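Local coordinates for protein type I topoisomerase, putative (Deinococcus radiodurans, PDB 2F4Q) that probably relaxes DNA as a type IB topoisomerase, cutting one strand without ATP, letting the duplex swivel and resealing the break, at residues Y307-E312 with L328-E333. Residues are numbered along the deposited sequence; the frame is centred on the assembly and turned at random. Where two conformers were deposited one is given.
Sequences YEPRTE and LKRMLE
Tyr307 lays one face of its ring on the backbone of Met331, a selenomethionine in helix 323-333. The CA of Met331 stands 3.8 Å from the Tyr307 ring centroid, 20° off the ring normal, a CH-pi contact displaced toward the rim. CG of Tyr307 lies anti to its own carbonyl carbon (chi1 -75°), which swings the ring onto the helix. The Met331 side chain crosses the ring at about a right angle and bends back at chi3, bringing its terminal CE to 3.7 Å from Tyr307 CD2. Met331 SE lies obliquely, 5.4 Å from the Tyr307 ring centroid, a Met-aromatic contact. Weak hydrogen bonds tie the Tyr307 hydroxyl to Arg297 and Ser334, the latter just beyond the segment 328-333. With an alanine here, the CH-pi contact and the hydroxyl's weak bonds would go, and the Met331 side chain would probably be freer to turn. The carbonyl of Tyr307 takes a weak bond from Arg330, NE to O 2.9 Å, bent to 128° at the hydrogen, with the oxygen at the edge of the guanidinium. The Glu308 carboxylate is engaged in a salt bridge with Arg323, whereas the Glu308 carbonyl O accepts a bond from a water O at 2.9 Å; that water is in turn held weakly by Arg330 NH2. Pro309 ends the direct packing, its CD 4.0 Å from Arg330 CD, and Leu318 touches both side chains. Beyond it the loop runs clear of helix 323-333, and Thr311 OG1 caps Gln314 N at the start of helix 312-316. The contact thus fastens the loop after helix 293-299 to the last modelled helix by an aromatic face on helix backbone, while Arg330 reaches main-chain oxygens, so this weaker, polar part probably depends little on which side chains the loop carries.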
ATOM      1  N   TYR A 307      -5.977  18.797  10.327  1.00 35.34           N
ATOM      2  CA  TYR A 307      -6.948  18.010   9.586  1.00 34.90           C
ATOM      3  C   TYR A 307      -7.514  16.818  10.349  1.00 34.24           C
ATOM      4  O   TYR A 307      -8.158  15.939   9.782  1.00 34.16           O
ATOM      5  CB  TYR A 307      -6.397  17.635   8.212  1.00 35.35           C
ATOM      6  CG  TYR A 307      -6.430  18.822   7.278  1.00 35.52           C
ATOM      7  CD1 TYR A 307      -7.600  19.150   6.590  1.00 35.51           C
ATOM      8  CD2 TYR A 307      -5.306  19.634   7.106  1.00 36.65           C
ATOM      9  CE1 TYR A 307      -7.651  20.254   5.741  1.00 36.45           C
ATOM     10  CE2 TYR A 307      -5.344  20.747   6.248  1.00 35.78           C
ATOM     11  CZ  TYR A 307      -6.519  21.040   5.571  1.00 36.38           C
ATOM     12  OH  TYR A 307      -6.594  22.132   4.730  1.00 38.17           O
ATOM     13  N   GLU A 308      -7.289  16.814  11.655  1.00 33.49           N
ATOM     14  CA  GLU A 308      -7.816  15.753  12.501  1.00 32.47           C
ATOM     15  C   GLU A 308      -9.337  15.783  12.545  1.00 31.18           C
ATOM     16  O   GLU A 308      -9.933  16.853  12.428  1.00 30.23           O
ATOM     17  CB  GLU A 308      -7.174  15.816  13.882  1.00 33.13           C
ATOM     18  CG  GLU A 308      -5.768  15.234  13.848  1.00 36.13           C
ATOM     19  CD  GLU A 308      -4.942  15.517  15.088  1.00 41.48           C
ATOM     20  OE1 GLU A 308      -5.518  15.790  16.165  1.00 43.04           O
ATOM     21  OE2 GLU A 308      -3.698  15.453  14.970  1.00 44.40           O
ATOM     22  N   PRO A 309      -9.980  14.601  12.665  1.00 30.28           N
ATOM     23  CA  PRO A 309     -11.445  14.613  12.705  1.00 29.74           C
ATOM     24  C   PRO A 309     -11.999  15.439  13.857  1.00 29.37           C
ATOM     25  O   PRO A 309     -11.373  15.527  14.917  1.00 29.19           O
ATOM     26  CB  PRO A 309     -11.818  13.134  12.856  1.00 30.03           C
ATOM     27  CG  PRO A 309     -10.581  12.440  13.276  1.00 30.14           C
ATOM     28  CD  PRO A 309      -9.439  13.231  12.728  1.00 29.94           C
ATOM     29  N   ARG A 310     -13.160  16.049  13.637  1.00 28.77           N
ATOM     30  CA  ARG A 310     -13.784  16.918  14.634  1.00 28.76           C
ATOM     31  C   ARG A 310     -15.105  16.351  15.160  1.00 28.10           C
ATOM     32  O   ARG A 310     -15.727  16.935  16.043  1.00 27.22           O
ATOM     33  CB  ARG A 310     -14.014  18.323  14.068  1.00 29.53           C
ATOM     34  CG  ARG A 310     -12.754  19.040  13.583  1.00 31.46           C
ATOM     35  CD  ARG A 310     -12.975  20.553  13.584  1.00 36.74           C
ATOM     36  NE  ARG A 310     -11.902  21.270  12.891  1.00 40.92           N
ATOM     37  CZ  ARG A 310     -11.939  22.568  12.585  1.00 43.12           C
ATOM     38  NH1 ARG A 310     -12.996  23.310  12.908  1.00 44.59           N
ATOM     39  NH2 ARG A 310     -10.918  23.130  11.955  1.00 45.61           N
ATOM     40  N   THR A 311     -15.533  15.226  14.591  1.00 27.41           N
ATOM     41  CA  THR A 311     -16.735  14.525  15.045  1.00 27.67           C
ATOM     42  C   THR A 311     -16.501  13.018  15.011  1.00 27.99           C
ATOM     43  O   THR A 311     -15.579  12.532  14.337  1.00 27.79           O
ATOM     44  CB  THR A 311     -17.966  14.822  14.144  1.00 27.92           C
ATOM     45  OG1 THR A 311     -17.694  14.352  12.810  1.00 26.48           O
ATOM     46  CG2 THR A 311     -18.314  16.321  14.109  1.00 27.56           C
ATOM     47  N   GLU A 312     -17.367  12.294  15.717  1.00 28.71           N
ATOM     48  CA  GLU A 312     -17.425  10.835  15.679  1.00 29.84           C
ATOM     49  C   GLU A 312     -17.594  10.292  14.267  1.00 30.12           C
ATOM     50  O   GLU A 312     -16.909   9.339  13.889  1.00 30.31           O
ATOM     51  CB  GLU A 312     -18.574  10.329  16.558  1.00 30.01           C
ATOM     52  CG  GLU A 312     -18.735   8.806  16.609  0.50 30.43           C
ATOM     53  CD  GLU A 312     -19.643   8.274  15.515  0.50 31.11           C
ATOM     54  OE1 GLU A 312     -19.305   7.233  14.912  0.50 32.03           O
ATOM     55  OE2 GLU A 312     -20.692   8.903  15.250  0.50 32.41           O
ATOM     56  N   LEU A 328      -3.842  12.678   7.118  1.00 28.51           N
ATOM     57  CA  LEU A 328      -3.436  12.844   5.721  1.00 28.36           C
ATOM     58  C   LEU A 328      -4.611  12.673   4.777  1.00 28.27           C
ATOM     59  O   LEU A 328      -4.763  13.460   3.842  1.00 28.89           O
ATOM     60  CB  LEU A 328      -2.299  11.896   5.348  1.00 28.19           C
ATOM     61  CG  LEU A 328      -1.863  11.980   3.882  1.00 28.72           C
ATOM     62  CD1 LEU A 328      -1.410  13.399   3.527  1.00 30.90           C
ATOM     63  CD2 LEU A 328      -0.746  10.980   3.630  1.00 29.95           C
ATOM     64  N   LYS A 329      -5.445  11.662   5.016  1.00 28.47           N
ATOM     65  CA  LYS A 329      -6.608  11.441   4.161  1.00 28.97           C
ATOM     66  C   LYS A 329      -7.493  12.673   4.159  1.00 29.19           C
ATOM     67  O   LYS A 329      -7.883  13.153   3.102  1.00 29.28           O
ATOM     68  CB  LYS A 329      -7.409  10.218   4.583  1.00 29.20           C
ATOM     69  CG  LYS A 329      -8.426   9.795   3.534  1.00 30.67           C
ATOM     70  CD  LYS A 329      -9.283   8.638   4.021  1.00 31.83           C
ATOM     71  CE  LYS A 329     -10.183   8.132   2.891  1.00 33.65           C
ATOM     72  NZ  LYS A 329     -11.282   7.219   3.364  1.00 34.16           N
ATOM     73  N   ARG A 330      -7.772  13.207   5.348  1.00 29.35           N
ATOM     74  CA  ARG A 330      -8.612  14.399   5.441  1.00 30.52           C
ATOM     75  C   ARG A 330      -7.968  15.622   4.783  1.00 31.60           C
ATOM     76  O   ARG A 330      -8.655  16.417   4.108  1.00 31.09           O
ATOM     77  CB  ARG A 330      -8.986  14.676   6.895  1.00 30.44           C
ATOM     78  CG  ARG A 330      -9.954  13.637   7.482  1.00 30.48           C
ATOM     79  CD  ARG A 330     -10.437  14.035   8.891  1.00 30.71           C
ATOM     80  NE  ARG A 330     -10.928  15.418   8.952  1.00 32.75           N
ATOM     81  CZ  ARG A 330     -12.122  15.811   8.522  1.00 34.37           C
ATOM     82  NH1 ARG A 330     -12.977  14.930   8.017  1.00 36.98           N
ATOM     83  NH2 ARG A 330     -12.470  17.088   8.599  1.00 35.11           N
HETATM   84  N   MSE A 331      -6.657  15.774   4.955  1.00 32.38           N
HETATM   85  CA  MSE A 331      -5.961  16.861   4.268  1.00 35.29           C
HETATM   86  C   MSE A 331      -6.125  16.774   2.748  1.00 33.10           C
HETATM   87  O   MSE A 331      -6.418  17.774   2.091  1.00 32.48           O
HETATM   88  CB  MSE A 331      -4.490  16.929   4.649  1.00 34.48           C
HETATM   89  CG  MSE A 331      -3.776  18.050   3.923  1.00 37.55           C
HETATM   90 SE   MSE A 331      -1.895  18.054   4.308  1.00 46.08          SE
HETATM   91  CE  MSE A 331      -1.909  19.147   5.745  1.00 41.70           C
ATOM     92  N   LEU A 332      -5.949  15.576   2.196  1.00 32.31           N
ATOM     93  CA  LEU A 332      -6.125  15.381   0.754  1.00 32.25           C
ATOM     94  C   LEU A 332      -7.578  15.625   0.343  1.00 32.66           C
ATOM     95  O   LEU A 332      -7.844  16.240  -0.700  1.00 32.81           O
ATOM     96  CB  LEU A 332      -5.643  13.981   0.344  1.00 32.23           C
ATOM     97  CG  LEU A 332      -4.133  13.757   0.476  1.00 31.61           C
ATOM     98  CD1 LEU A 332      -3.813  12.279   0.290  1.00 33.81           C
ATOM     99  CD2 LEU A 332      -3.364  14.597  -0.546  1.00 34.80           C
ATOM    100  N   GLU A 333      -8.510  15.172   1.183  1.00 32.93           N
ATOM    101  CA  GLU A 333      -9.943  15.353   0.935  1.00 33.57           C
ATOM    102  C   GLU A 333     -10.358  16.826   0.884  1.00 33.70           C
ATOM    103  O   GLU A 333     -11.333  17.171   0.215  1.00 33.37           O
ATOM    104  CB  GLU A 333     -10.782  14.589   1.969  1.00 33.80           C
ATOM    105  CG  GLU A 333     -10.887  13.112   1.628  1.00 35.00           C
ATOM    106  CD  GLU A 333     -11.639  12.290   2.651  1.00 36.90           C
ATOM    107  OE1 GLU A 333     -11.853  12.779   3.777  1.00 36.28           O
ATOM    108  OE2 GLU A 333     -12.009  11.141   2.320  1.00 38.11           O
TER
HETATM  109  O   HOH W   1     -10.197  18.914  10.375  1.00 57.42           O